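Side-chain contacts in exodeoxyribonuclease III (Archaeoglobus fulgidus, PDB 2VOA), which acts as an AP endonuclease on abasic sites in DNA and probably also has 3'-5' exonuclease activity on double-stranded DNA: residues A[30-35]-A[142-147]; A[100-105]-A[129-134]; A[66-71]-A[94-99]; A[186-191]-A[249-254]. The protein carries 1 engineered substitution. All blocks are in the same frame, centred on the assembly; numbering follows the deposited sequence.

How the contacts relate
Contacts 1 and 3 join the two sheets directly, contact 2 packs helix 115-134 on one of them, and contact 4 sets helix 187-191 against a strand of the other. Strands 30-34, 63-70 and 251-255 belong to one sheet; 91-96, 99-105 and 141-144 to the other. Contact 1 lies about 3 Å from the chain centre. Contacts 2, 3 and 4 are centred about 11, 10 and 12 Å from the centre of contact 1. Along the chain, contacts 3 and 2 fall between the segments of contact 1; contact 4 follows. Contacts 1, 2 and 3 touch through neighbouring strands; contact 4 stands apart. Together they join parts of the sandwich whose end carries the predicted metal and catalytic residues.

Contact 1: residues A[30-35]-A[142-147]; sequences ILCMQE and VWCGDM
Cys-144 meets Cys-32 across the gap between the two sheets. Cys-32 SG lies 3.8 Å from Cys-144 CB. Cys-144 is modelled in two conformers, so the place of its own SG is doubtful. The contact is apolar.

At Gly-145 the chain turns a corner, and the side-chain amide of Gln-34 takes over the packing. NE2 of Gln-34 is 3.5 Å from Gly-145 CA. A bend about the CB-CG bond of Gln-34 (chi2 81°) helps bring it there. A CB on residue 145 would come close to this NE2, and at these backbone angles it would also clash with the carbonyl O of Cys-144.

Asp-146 follows. Its backbone N is 3.7 Å from Gln-34 CD, and its CB is 4.0 Å from Gln-34 OE1. The amide and carboxylate planes stand 83° apart; the amide packs on the backbone and CB of Asp-146, and no bond links the two. The polar bonds go to other residues: Gln-34 NE2 is hydrogen-bonded to Asn-103 OD1 and Thr-6 OG1. Cutting Gln-34 back to an alanine is likely to lose both bonds and open a gap beside Gly-145.

Asp-146 OD1 is hydrogen-bonded to Asn-148 N and OD2 to Asn-8 ND2. Asn-8 ND2 also bonds Glu-35 OE1, which lies 4.6 Å from Asp-146 OD2. Glu-35 also packs on a sugar of the bound DNA. Glu-35, Asp-146 and Asn-8 are predicted magnesium ligands. The two segments thus run from the core of the beta-sandwich to its end, where enzymes of the DNase I-like fold keep their active site.

Contact 2: residues A[100-105]-A[129-134]; sequences DVINTY and HYLQKT
Thr-134 OG1 is held twice, once by its own helix and once by an arginine, beside the Asp-100 end of the strand. It donates a 2.7 Å hydrogen bond to Tyr-130 O, one turn back. The donor stands above the carbonyl plane, 37° out of it. Arg-93 NH1 makes the second bond to OG1. The two segments belong to the first strand and the helix of a beta-alpha-beta unit, which strand 141-144 completes. The strand and helix segments run antiparallel, at 175°, with their axes 12.1 Å apart.

Thr-134 OG1 also lies 4.1 Å above the Tyr-130 ring, over its centre. Tyr-130 OH is hydrogen-bonded to Arg-93 NH1 as well, and Asp-100 OD1 forms a salt bridge with Arg-93 NH2. One arginine of strand 91-96 therefore ties the helix end and the strand together, although the two segments share no polar bond of their own.

Their direct contact is apolar and light. Ile-102 does most of the touching and uses two branches. Its CG2 comes to the edge of the Tyr-130 ring, near the ring plane, with CE2 at 4.5 Å. Its CG1 lies 4.2 Å from CD2 of Leu-131.

Contact 3: residues A[66-71]-A[94-99]; sequences VAIASL and AKIAGI
Ile-96 fits against Ile-68 and Ser-70 with two branches at once. Its CG2 meets Ser-70 and its CD1 meets Ile-68. The torsions explain this split. CG1 is opposite the carbonyl carbon (chi1 -58°), and chi2 of 170° extends the chain, so CD1 reaches the neighbouring isoleucine while CG2 stays close to the serine.

Ile-68 has a similar conformation. Its CG2, anti to the backbone N, is the branch that touches Ile-96 CD1, at 3.5 Å. Ile-68 CD1 comes 4.5 Å from Ala-94 CB instead. Ser-70 CB lies 3.4 Å from Ile-96 CG2. Both carbon contacts of Ile-96 are tighter than usual. Ser-70 OG sits 3.5 Å from the same CG2 and is hydrogen-bonded to Glu-72 O.

The strands come from opposing sheets of the sandwich. Their axes are 9.7 Å apart and nearly parallel, at 15°. Just after Ile-96 the chain makes a type I' turn to Ile-99, which leads into strand 99-105. Ile-30 and Val-101 add to the same buried cluster.

With Ile-96 shortened to an alanine, Ile-68 CG2 would probably lose the CD1 methyl it packs on, and a gap would open beside Ser-70. The contact rests on close packing of aliphatic carbons, and the one hydroxyl among them has its polar need met by a backbone carbonyl.

Contact 4: residues A[186-191]-A[249-254]; sequences DVLRKI and LPLVAV
Leu-188 and Leu-251 cross obliquely and meet through their terminal methyls. The closest pair is Leu-188 CD1 and Leu-251 CD1, at 4.1 Å. The other methyl of Leu-188, CD2, is 4.3 Å from the same Leu-251 CD1, which therefore faces the fork of Leu-188. In both leucines CG lies opposite the backbone N (chi1 180°).

The two side chains leave their backbones differently. The first bond of Leu-251 points at the helix segment, whereas that of Leu-188 runs neither toward the strand nor away from it. Leu-188 CD2 has a second neighbour in its own segment. It lies 4.3 Å above one face of the Arg-189 guanidinium, over its centre. That guanidinium is held by a salt bridge from NH2 to Asp-155.

Val-187 and Ala-253 form the second pair, and here both first bonds point across the contact. Val-187 CG2 approaches Ala-253 CB at 4.0 Å. Val-187 CG1 lies farther off, 5.8 Å from Ala-253 CB. The small alanine lets the backbones come near, with the CA atoms of Val-187 and Ala-253 7.4 Å apart.

The short helix 187-191 follows strand 185-186, which edges one sheet, while strand 251-255 lies inside the other. Val-187 touches Ile-220 of the first sheet and Cys-230 of the second, so it fills space between the two. The side chain of Leu-251 is about 5 Å from that of Asp-218, predicted to matter for catalysis. The contact itself is purely apolar, and shape and burial rather than directed bonds hold the helix against the strand.

Contact 1: residues A[30-35]-A[142-147]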
loop_
_atom_site.group_PDB
_atom_site.type_symbol
_atom_site.label_atom_id
_atom_site.label_comp_id
_atom_site.label_asym_id
_atom_site.label_seq_id
_atom_site.Cartn_x
_atom_site.Cartn_y
_atom_site.Cartn_z
ATOM N N ILE A 30 -10.333 -16.643 21.344
ATOM C CA ILE A 30 -8.901 -16.361 21.442
ATOM C C ILE A 30 -8.352 -16.379 20.006
ATOM O O ILE A 30 -8.648 -17.326 19.256
ATOM C CB ILE A 30 -8.192 -17.480 22.268
ATOM C CG1 ILE A 30 -8.667 -17.450 23.720
ATOM C CG2 ILE A 30 -6.687 -17.301 22.200
ATOM C CD1 ILE A 30 -8.374 -18.681 24.521
ATOM N N LEU A 31 -7.598 -15.337 19.614
ATOM C CA LEU A 31 -6.845 -15.346 18.332
ATOM C C LEU A 31 -5.385 -15.075 18.628
ATOM O O LEU A 31 -5.042 -13.965 19.089
ATOM C CB LEU A 31 -7.366 -14.275 17.357
ATOM C CG LEU A 31 -6.497 -14.104 16.099
ATOM C CD1 LEU A 31 -6.563 -15.326 15.199
ATOM C CD2 LEU A 31 -6.877 -12.830 15.321
ATOM N N CYS A 32 -4.543 -16.083 18.373
ATOM C CA CYS A 32 -3.078 -15.919 18.444
ATOM C C CYS A 32 -2.550 -15.385 17.118
ATOM O O CYS A 32 -2.920 -15.898 16.065
ATOM C CB CYS A 32 -2.388 -17.244 18.762
ATOM S SG CYS A 32 -2.865 -17.845 20.372
ATOM N N MET A 33 -1.671 -14.396 17.161
ATOM C CA MET A 33 -1.120 -13.852 15.927
ATOM C C MET A 33 0.399 -13.913 15.951
ATOM O O MET A 33 1.001 -13.771 17.014
ATOM C CB MET A 33 -1.553 -12.384 15.766
ATOM C CG MET A 33 -3.026 -12.214 15.510
ATOM S SD MET A 33 -3.572 -10.513 15.783
ATOM C CE MET A 33 -3.972 -10.574 17.544
ATOM N N GLN A 34 1.008 -14.129 14.784
ATOM C CA GLN A 34 2.468 -14.097 14.644
ATOM C C GLN A 34 2.893 -13.165 13.531
ATOM O O GLN A 34 2.094 -12.833 12.639
ATOM C CB GLN A 34 3.017 -15.493 14.365
ATOM C CG GLN A 34 2.525 -16.552 15.360
ATOM C CD GLN A 34 1.167 -17.047 15.004
ATOM O OE1 GLN A 34 0.815 -17.126 13.812
ATOM N NE2 GLN A 34 0.379 -17.362 16.015
ATOM N N GLU A 35 4.179 -12.815 13.545
ATOM C CA GLU A 35 4.743 -11.824 12.616
ATOM C C GLU A 35 3.936 -10.528 12.565
ATOM O O GLU A 35 3.581 -10.020 11.503
ATOM C CB GLU A 35 4.999 -12.441 11.222
ATOM C CG GLU A 35 6.231 -13.312 11.259
ATOM C CD GLU A 35 6.817 -13.608 9.892
ATOM O OE1 GLU A 35 6.310 -14.527 9.214
ATOM O OE2 GLU A 35 7.834 -12.958 9.520
ATOM N N VAL A 142 -3.430 -24.815 25.321
ATOM C CA VAL A 142 -3.237 -24.801 23.866
ATOM C C VAL A 142 -1.896 -24.145 23.571
ATOM O O VAL A 142 -1.613 -23.047 24.066
ATOM C CB VAL A 142 -4.406 -24.071 23.103
ATOM C CG1 VAL A 142 -5.761 -24.610 23.497
ATOM C CG2 VAL A 142 -4.379 -22.543 23.275
ATOM N N TRP A 143 -1.078 -24.830 22.773
ATOM C CA TRP A 143 0.139 -24.263 22.226
ATOM C C TRP A 143 -0.221 -24.076 20.768
ATOM O O TRP A 143 -0.594 -25.037 20.075
ATOM C CB TRP A 143 1.315 -25.209 22.462
ATOM C CG TRP A 143 2.500 -24.987 21.592
ATOM C CD1 TRP A 143 3.027 -23.785 21.161
ATOM C CD2 TRP A 143 3.340 -26.013 21.056
ATOM N NE1 TRP A 143 4.148 -24.025 20.369
ATOM C CE2 TRP A 143 4.334 -25.379 20.269
ATOM C CE3 TRP A 143 3.323 -27.414 21.127
ATOM C CZ2 TRP A 143 5.320 -26.105 19.564
ATOM C CZ3 TRP A 143 4.294 -28.143 20.409
ATOM C CH2 TRP A 143 5.283 -27.471 19.644
ATOM N N CYS A 144 -0.216 -22.797 20.367
ATOM C CA CYS A 144 -0.553 -22.309 19.010
ATOM C C CYS A 144 0.655 -21.688 18.342
ATOM O O CYS A 144 1.614 -21.292 19.019
ATOM C CB CYS A 144 -1.602 -21.202 19.080
ATOM S SG CYS A 144 -3.268 -21.689 19.536
ATOM N N GLY A 145 0.608 -21.565 17.016
ATOM C CA GLY A 145 1.517 -20.651 16.369
ATOM C C GLY A 145 1.935 -21.043 14.988
ATOM O O GLY A 145 1.380 -21.968 14.383
ATOM N N ASP A 146 2.898 -20.277 14.491
ATOM C CA ASP A 146 3.526 -20.593 13.247
ATOM C C ASP A 146 4.800 -21.300 13.645
ATOM O O ASP A 146 5.749 -20.673 14.125
ATOM C CB ASP A 146 3.818 -19.329 12.447
ATOM C CG ASP A 146 4.443 -19.622 11.093
ATOM O OD1 ASP A 146 4.833 -20.788 10.799
ATOM O OD2 ASP A 146 4.574 -18.645 10.313
ATOM N N MET A 147 4.773 -22.615 13.467
ATOM C CA MET A 147 5.845 -23.516 13.918
ATOM C C MET A 147 6.997 -23.588 12.933
ATOM O O MET A 147 8.081 -24.072 13.269
ATOM C CB MET A 147 5.247 -24.927 14.123
ATOM C CG MET A 147 4.012 -24.985 15.074
ATOM S SD MET A 147 4.242 -24.062 16.618
ATOM C CE MET A 147 2.665 -24.457 17.375
#

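Contact 2: residues A[100-105]-A[129-134]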
loop_
_atom_site.group_PDB
_atom_site.type_symbol
_atom_site.label_atom_id
_atom_site.label_comp_id
_atom_site.label_asym_id
_atom_site.label_seq_id
_atom_site.Cartn_x
_atom_site.Cartn_y
_atom_site.Cartn_z
ATOM N N ASP A 100 -4.701 -22.119 29.381
ATOM C CA ASP A 100 -3.277 -21.745 29.362
ATOM C C ASP A 100 -2.883 -21.683 27.896
ATOM O O ASP A 100 -2.880 -22.720 27.216
ATOM C CB ASP A 100 -2.459 -22.809 30.091
ATOM C CG ASP A 100 -0.952 -22.511 30.129
ATOM O OD1 ASP A 100 -0.204 -23.430 30.540
ATOM O OD2 ASP A 100 -0.497 -21.416 29.733
ATOM N N VAL A 101 -2.610 -20.477 27.398
ATOM C CA VAL A 101 -2.331 -20.273 25.961
ATOM C C VAL A 101 -0.880 -19.922 25.734
ATOM O O VAL A 101 -0.378 -18.957 26.305
ATOM C CB VAL A 101 -3.194 -19.129 25.361
ATOM C CG1 VAL A 101 -2.878 -18.945 23.860
ATOM C CG2 VAL A 101 -4.691 -19.439 25.541
ATOM N N ILE A 102 -0.218 -20.703 24.887
ATOM C CA ILE A 102 1.199 -20.437 24.542
ATOM C C ILE A 102 1.276 -20.197 23.028
ATOM O O ILE A 102 0.978 -21.089 22.258
ATOM C CB ILE A 102 2.145 -21.612 24.921
ATOM C CG1 ILE A 102 1.891 -22.121 26.348
ATOM C CG2 ILE A 102 3.609 -21.191 24.716
ATOM C CD1 ILE A 102 1.085 -23.438 26.420
ATOM N N ASN A 103 1.690 -18.994 22.623
ATOM C CA ASN A 103 1.716 -18.597 21.212
ATOM C C ASN A 103 3.164 -18.406 20.775
ATOM O O ASN A 103 3.854 -17.536 21.286
ATOM C CB ASN A 103 0.947 -17.290 21.035
ATOM C CG ASN A 103 1.041 -16.717 19.618
ATOM O OD1 ASN A 103 1.380 -17.420 18.651
ATOM N ND2 ASN A 103 0.646 -15.421 19.489
ATOM N N THR A 104 3.626 -19.248 19.849
ATOM C CA THR A 104 5.023 -19.222 19.401
ATOM C C THR A 104 5.160 -18.889 17.915
ATOM O O THR A 104 4.355 -19.357 17.064
ATOM C CB THR A 104 5.751 -20.595 19.622
ATOM O OG1 THR A 104 5.048 -21.606 18.905
ATOM C CG2 THR A 104 5.798 -20.984 21.093
ATOM N N TYR A 105 6.209 -18.129 17.604
ATOM C CA TYR A 105 6.648 -17.934 16.247
ATOM C C TYR A 105 8.061 -18.517 16.183
ATOM O O TYR A 105 9.042 -17.864 16.569
ATOM C CB TYR A 105 6.609 -16.440 15.843
ATOM C CG TYR A 105 7.202 -16.198 14.490
ATOM C CD1 TYR A 105 6.795 -16.968 13.386
ATOM C CD2 TYR A 105 8.200 -15.226 14.298
ATOM C CE1 TYR A 105 7.356 -16.784 12.130
ATOM C CE2 TYR A 105 8.773 -15.019 13.047
ATOM C CZ TYR A 105 8.359 -15.812 11.970
ATOM O OH TYR A 105 8.925 -15.627 10.731
ATOM N N HIS A 129 11.876 -28.310 26.699
ATOM C CA HIS A 129 12.110 -28.275 28.142
ATOM C C HIS A 129 11.202 -27.260 28.833
ATOM O O HIS A 129 10.703 -27.515 29.939
ATOM C CB HIS A 129 13.595 -28.070 28.412
ATOM C CG HIS A 129 14.415 -29.250 27.999
ATOM N ND1 HIS A 129 14.321 -30.470 28.638
ATOM C CD2 HIS A 129 15.298 -29.420 26.987
ATOM C CE1 HIS A 129 15.137 -31.333 28.055
ATOM N NE2 HIS A 129 15.736 -30.725 27.046
ATOM N N TYR A 130 10.944 -26.151 28.145
ATOM C CA TYR A 130 10.067 -25.099 28.665
ATOM C C TYR A 130 8.639 -25.615 28.885
ATOM O O TYR A 130 8.054 -25.424 29.972
ATOM C CB TYR A 130 10.122 -23.868 27.754
ATOM C CG TYR A 130 9.109 -22.784 28.076
ATOM C CD1 TYR A 130 9.325 -21.859 29.099
ATOM C CD2 TYR A 130 7.923 -22.689 27.340
ATOM C CE1 TYR A 130 8.363 -20.848 29.378
ATOM C CE2 TYR A 130 6.975 -21.704 27.618
ATOM C CZ TYR A 130 7.209 -20.789 28.616
ATOM O OH TYR A 130 6.258 -19.815 28.881
ATOM N N LEU A 131 8.092 -26.293 27.878
ATOM C CA LEU A 131 6.728 -26.836 27.971
ATOM C C LEU A 131 6.638 -28.041 28.898
ATOM O O LEU A 131 5.670 -28.177 29.634
ATOM C CB LEU A 131 6.207 -27.192 26.593
ATOM C CG LEU A 131 6.088 -25.958 25.682
ATOM C CD1 LEU A 131 5.798 -26.438 24.266
ATOM C CD2 LEU A 131 5.051 -24.933 26.174
ATOM N N GLN A 132 7.650 -28.908 28.876
ATOM C CA GLN A 132 7.706 -30.031 29.819
ATOM C C GLN A 132 7.645 -29.533 31.272
ATOM O O GLN A 132 7.005 -30.158 32.137
ATOM C CB GLN A 132 8.992 -30.835 29.599
ATOM C CG GLN A 132 9.096 -32.080 30.446
ATOM C CD GLN A 132 10.388 -32.822 30.203
ATOM O OE1 GLN A 132 11.481 -32.230 30.208
ATOM N NE2 GLN A 132 10.282 -34.134 30.020
ATOM N N LYS A 133 8.309 -28.406 31.534
ATOM C CA LYS A 133 8.438 -27.852 32.878
ATOM C C LYS A 133 7.172 -27.132 33.343
ATOM O O LYS A 133 6.834 -27.162 34.536
ATOM C CB LYS A 133 9.655 -26.910 32.919
ATOM C CG LYS A 133 9.718 -25.952 34.083
ATOM C CD LYS A 133 11.020 -25.177 34.053
ATOM C CE LYS A 133 10.807 -23.744 34.498
ATOM N NZ LYS A 133 12.083 -22.968 34.431
ATOM N N THR A 134 6.482 -26.498 32.394
ATOM C CA THR A 134 5.449 -25.512 32.725
ATOM C C THR A 134 4.005 -25.874 32.342
ATOM O O THR A 134 3.069 -25.217 32.821
ATOM C CB THR A 134 5.767 -24.152 32.103
ATOM O OG1 THR A 134 5.713 -24.253 30.678
ATOM C CG2 THR A 134 7.155 -23.637 32.560
#

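Contact 3: residues A[66-71]-A[94-99]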
loop_
_atom_site.group_PDB
_atom_site.type_symbol
_atom_site.label_atom_id
_atom_site.label_comp_id
_atom_site.label_asym_id
_atom_site.label_seq_id
_atom_site.Cartn_x
_atom_site.Cartn_y
_atom_site.Cartn_z
ATOM N N VAL A 66 4.593 -11.220 18.312
ATOM C CA VAL A 66 3.459 -12.120 18.583
ATOM C C VAL A 66 2.414 -11.356 19.420
ATOM O O VAL A 66 2.748 -10.415 20.132
ATOM C CB VAL A 66 3.917 -13.392 19.357
ATOM C CG1 VAL A 66 4.699 -14.357 18.445
ATOM C CG2 VAL A 66 4.737 -13.042 20.619
ATOM N N ALA A 67 1.156 -11.749 19.320
ATOM C CA ALA A 67 0.084 -11.080 20.078
ATOM C C ALA A 67 -1.020 -12.106 20.288
ATOM O O ALA A 67 -1.076 -13.121 19.559
ATOM C CB ALA A 67 -0.431 -9.869 19.297
ATOM N N ILE A 68 -1.864 -11.879 21.307
ATOM C CA ILE A 68 -3.080 -12.689 21.466
ATOM C C ILE A 68 -4.238 -11.715 21.712
ATOM O O ILE A 68 -4.157 -10.861 22.610
ATOM C CB ILE A 68 -3.002 -13.673 22.656
ATOM C CG1 ILE A 68 -1.714 -14.502 22.617
ATOM C CG2 ILE A 68 -4.302 -14.564 22.722
ATOM C CD1 ILE A 68 -1.420 -15.185 23.983
ATOM N N ALA A 69 -5.267 -11.823 20.872
ATOM C CA ALA A 69 -6.539 -11.097 21.070
ATOM C C ALA A 69 -7.576 -12.036 21.705
ATOM O O ALA A 69 -7.618 -13.245 21.394
ATOM C CB ALA A 69 -7.038 -10.540 19.741
ATOM N N SER A 70 -8.390 -11.502 22.609
ATOM C CA SER A 70 -9.371 -12.333 23.295
ATOM C C SER A 70 -10.565 -11.563 23.818
ATOM O O SER A 70 -10.489 -10.343 24.060
ATOM C CB SER A 70 -8.702 -13.128 24.430
ATOM O OG SER A 70 -8.115 -12.269 25.406
ATOM N N LEU A 71 -11.681 -12.270 23.972
ATOM C CA LEU A 71 -12.882 -11.662 24.530
ATOM C C LEU A 71 -12.715 -11.433 26.039
ATOM O O LEU A 71 -13.146 -10.410 26.581
ATOM C CB LEU A 71 -14.110 -12.540 24.230
ATOM C CG LEU A 71 -14.454 -12.654 22.734
ATOM C CD1 LEU A 71 -15.553 -13.696 22.520
ATOM C CD2 LEU A 71 -14.850 -11.301 22.125
ATOM N N ALA A 94 -0.360 -16.570 28.174
ATOM C CA ALA A 94 -1.345 -15.970 29.067
ATOM C C ALA A 94 -2.369 -17.004 29.468
ATOM O O ALA A 94 -2.604 -17.956 28.734
ATOM C CB ALA A 94 -2.033 -14.779 28.389
ATOM N N LYS A 95 -2.985 -16.810 30.634
ATOM C CA LYS A 95 -4.177 -17.553 30.978
ATOM C C LYS A 95 -5.372 -16.709 30.504
ATOM O O LYS A 95 -5.553 -15.555 30.943
ATOM C CB LYS A 95 -4.245 -17.756 32.497
ATOM C CG LYS A 95 -5.328 -18.744 32.959
ATOM C CD LYS A 95 -5.417 -18.703 34.472
ATOM C CE LYS A 95 -6.391 -19.726 35.036
ATOM N NZ LYS A 95 -6.092 -21.086 34.518
ATOM N N ILE A 96 -6.163 -17.273 29.594
ATOM C CA ILE A 96 -7.293 -16.552 28.989
ATOM C C ILE A 96 -8.538 -17.415 29.082
ATOM O O ILE A 96 -8.546 -18.535 28.543
ATOM C CB ILE A 96 -7.012 -16.214 27.504
ATOM C CG1 ILE A 96 -5.736 -15.371 27.413
ATOM C CG2 ILE A 96 -8.179 -15.473 26.880
ATOM C CD1 ILE A 96 -5.206 -15.154 26.009
ATOM N N ALA A 97 -9.559 -16.890 29.769
ATOM C CA ALA A 97 -10.834 -17.620 29.942
ATOM C C ALA A 97 -10.572 -19.057 30.442
ATOM O O ALA A 97 -11.176 -20.018 29.968
ATOM C CB ALA A 97 -11.603 -17.640 28.613
ATOM N N GLY A 98 -9.641 -19.192 31.378
ATOM C CA GLY A 98 -9.345 -20.486 31.981
ATOM C C GLY A 98 -8.415 -21.387 31.172
ATOM O O GLY A 98 -8.090 -22.467 31.639
ATOM N N ILE A 99 -7.983 -20.941 29.987
ATOM C CA ILE A 99 -7.101 -21.727 29.079
ATOM C C ILE A 99 -5.661 -21.215 29.172
ATOM O O ILE A 99 -5.425 -20.013 29.046
ATOM C CB ILE A 99 -7.559 -21.610 27.571
ATOM C CG1 ILE A 99 -9.086 -21.819 27.434
ATOM C CG2 ILE A 99 -6.777 -22.614 26.679
ATOM C CD1 ILE A 99 -9.523 -23.242 27.840
#

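Contact 4: residues A[186-191]-A[249-254]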
loop_
_atom_site.group_PDB
_atom_site.type_symbol
_atom_site.label_atom_id
_atom_site.label_comp_id
_atom_site.label_asym_id
_atom_site.label_seq_id
_atom_site.Cartn_x
_atom_site.Cartn_y
_atom_site.Cartn_z
ATOM N N ASP A 186 -2.394 -32.569 17.708
ATOM C CA ASP A 186 -2.451 -31.651 16.548
ATOM C C ASP A 186 -3.896 -31.778 16.073
ATOM O O ASP A 186 -4.233 -32.704 15.319
ATOM C CB ASP A 186 -1.498 -32.170 15.468
ATOM C CG ASP A 186 -1.276 -31.210 14.297
ATOM O OD1 ASP A 186 -1.991 -30.206 14.101
ATOM O OD2 ASP A 186 -0.323 -31.481 13.530
ATOM N N VAL A 187 -4.760 -30.896 16.562
ATOM C CA VAL A 187 -6.208 -31.125 16.394
ATOM C C VAL A 187 -6.666 -31.071 14.931
ATOM O O VAL A 187 -7.672 -31.696 14.574
ATOM C CB VAL A 187 -7.073 -30.212 17.342
ATOM C CG1 VAL A 187 -6.822 -30.588 18.786
ATOM C CG2 VAL A 187 -6.812 -28.704 17.069
ATOM N N LEU A 188 -5.937 -30.336 14.087
ATOM C CA LEU A 188 -6.234 -30.340 12.634
ATOM C C LEU A 188 -6.308 -31.780 12.136
ATOM O O LEU A 188 -7.196 -32.117 11.345
ATOM C CB LEU A 188 -5.170 -29.560 11.844
ATOM C CG LEU A 188 -5.436 -29.548 10.324
ATOM C CD1 LEU A 188 -6.811 -28.941 9.999
ATOM C CD2 LEU A 188 -4.283 -28.796 9.635
ATOM N N ARG A 189 -5.406 -32.638 12.629
ATOM C CA ARG A 189 -5.387 -34.056 12.210
ATOM C C ARG A 189 -6.322 -34.993 12.986
ATOM O O ARG A 189 -6.615 -36.110 12.531
ATOM C CB ARG A 189 -3.943 -34.589 12.154
ATOM C CG ARG A 189 -3.014 -33.717 11.304
ATOM C CD ARG A 189 -3.585 -33.556 9.892
ATOM N NE ARG A 189 -2.682 -32.835 9.010
ATOM C CZ ARG A 189 -3.012 -32.431 7.800
ATOM N NH1 ARG A 189 -4.229 -32.711 7.318
ATOM N NH2 ARG A 189 -2.116 -31.788 7.064
ATOM N N LYS A 190 -6.845 -34.534 14.126
ATOM C CA LYS A 190 -7.996 -35.233 14.719
ATOM C C LYS A 190 -9.219 -35.162 13.793
ATOM O O LYS A 190 -9.931 -36.164 13.587
ATOM C CB LYS A 190 -8.333 -34.608 16.082
ATOM C CG LYS A 190 -9.458 -35.330 16.839
ATOM C CD LYS A 190 -9.885 -34.622 18.136
ATOM C CE LYS A 190 -10.872 -35.529 18.877
ATOM N NZ LYS A 190 -11.907 -34.734 19.579
ATOM N N ILE A 191 -9.443 -33.976 13.224
ATOM C CA ILE A 191 -10.662 -33.699 12.465
ATOM C C ILE A 191 -10.490 -34.031 10.977
ATOM O O ILE A 191 -11.432 -34.506 10.332
ATOM C CB ILE A 191 -11.097 -32.204 12.636
ATOM C CG1 ILE A 191 -11.312 -31.866 14.115
ATOM C CG2 ILE A 191 -12.393 -31.902 11.850
ATOM C CD1 ILE A 191 -12.336 -32.779 14.867
ATOM N N LEU A 249 -3.048 -18.413 6.084
ATOM C CA LEU A 249 -4.486 -18.496 6.382
ATOM C C LEU A 249 -4.692 -18.633 7.910
ATOM O O LEU A 249 -3.860 -19.267 8.584
ATOM C CB LEU A 249 -5.075 -19.783 5.766
ATOM C CG LEU A 249 -5.337 -19.946 4.275
ATOM C CD1 LEU A 249 -4.039 -19.977 3.472
ATOM C CD2 LEU A 249 -6.122 -21.219 4.051
ATOM N N PRO A 250 -5.803 -18.089 8.466
ATOM C CA PRO A 250 -6.117 -18.472 9.850
ATOM C C PRO A 250 -6.412 -19.970 9.966
ATOM O O PRO A 250 -7.021 -20.571 9.053
ATOM C CB PRO A 250 -7.422 -17.695 10.153
ATOM C CG PRO A 250 -7.380 -16.543 9.242
ATOM C CD PRO A 250 -6.796 -17.119 7.958
ATOM N N LEU A 251 -5.988 -20.555 11.078
ATOM C CA LEU A 251 -6.324 -21.927 11.413
ATOM C C LEU A 251 -7.221 -21.822 12.656
ATOM O O LEU A 251 -6.869 -21.101 13.605
ATOM C CB LEU A 251 -5.056 -22.755 11.681
ATOM C CG LEU A 251 -5.282 -24.226 12.043
ATOM C CD1 LEU A 251 -5.879 -24.990 10.852
ATOM C CD2 LEU A 251 -3.956 -24.859 12.539
ATOM N N VAL A 252 -8.383 -22.482 12.605
ATOM C CA VAL A 252 -9.451 -22.325 13.614
ATOM C C VAL A 252 -9.757 -23.685 14.237
ATOM O O VAL A 252 -9.848 -24.685 13.515
ATOM C CB VAL A 252 -10.758 -21.750 12.984
ATOM C CG1 VAL A 252 -11.826 -21.466 14.061
ATOM C CG2 VAL A 252 -10.460 -20.476 12.171
ATOM N N ALA A 253 -9.887 -23.737 15.564
ATOM C CA ALA A 253 -10.354 -24.959 16.236
ATOM C C ALA A 253 -11.519 -24.611 17.145
ATOM O O ALA A 253 -11.540 -23.525 17.755
ATOM C CB ALA A 253 -9.220 -25.572 17.075
ATOM N N VAL A 254 -12.477 -25.528 17.223
ATOM C CA VAL A 254 -13.680 -25.390 18.044
ATOM C C VAL A 254 -13.748 -26.569 19.025
ATOM O O VAL A 254 -13.567 -27.738 18.636
ATOM C CB VAL A 254 -14.961 -25.291 17.191
ATOM C CG1 VAL A 254 -16.197 -25.095 18.081
ATOM C CG2 VAL A 254 -14.848 -24.152 16.148
#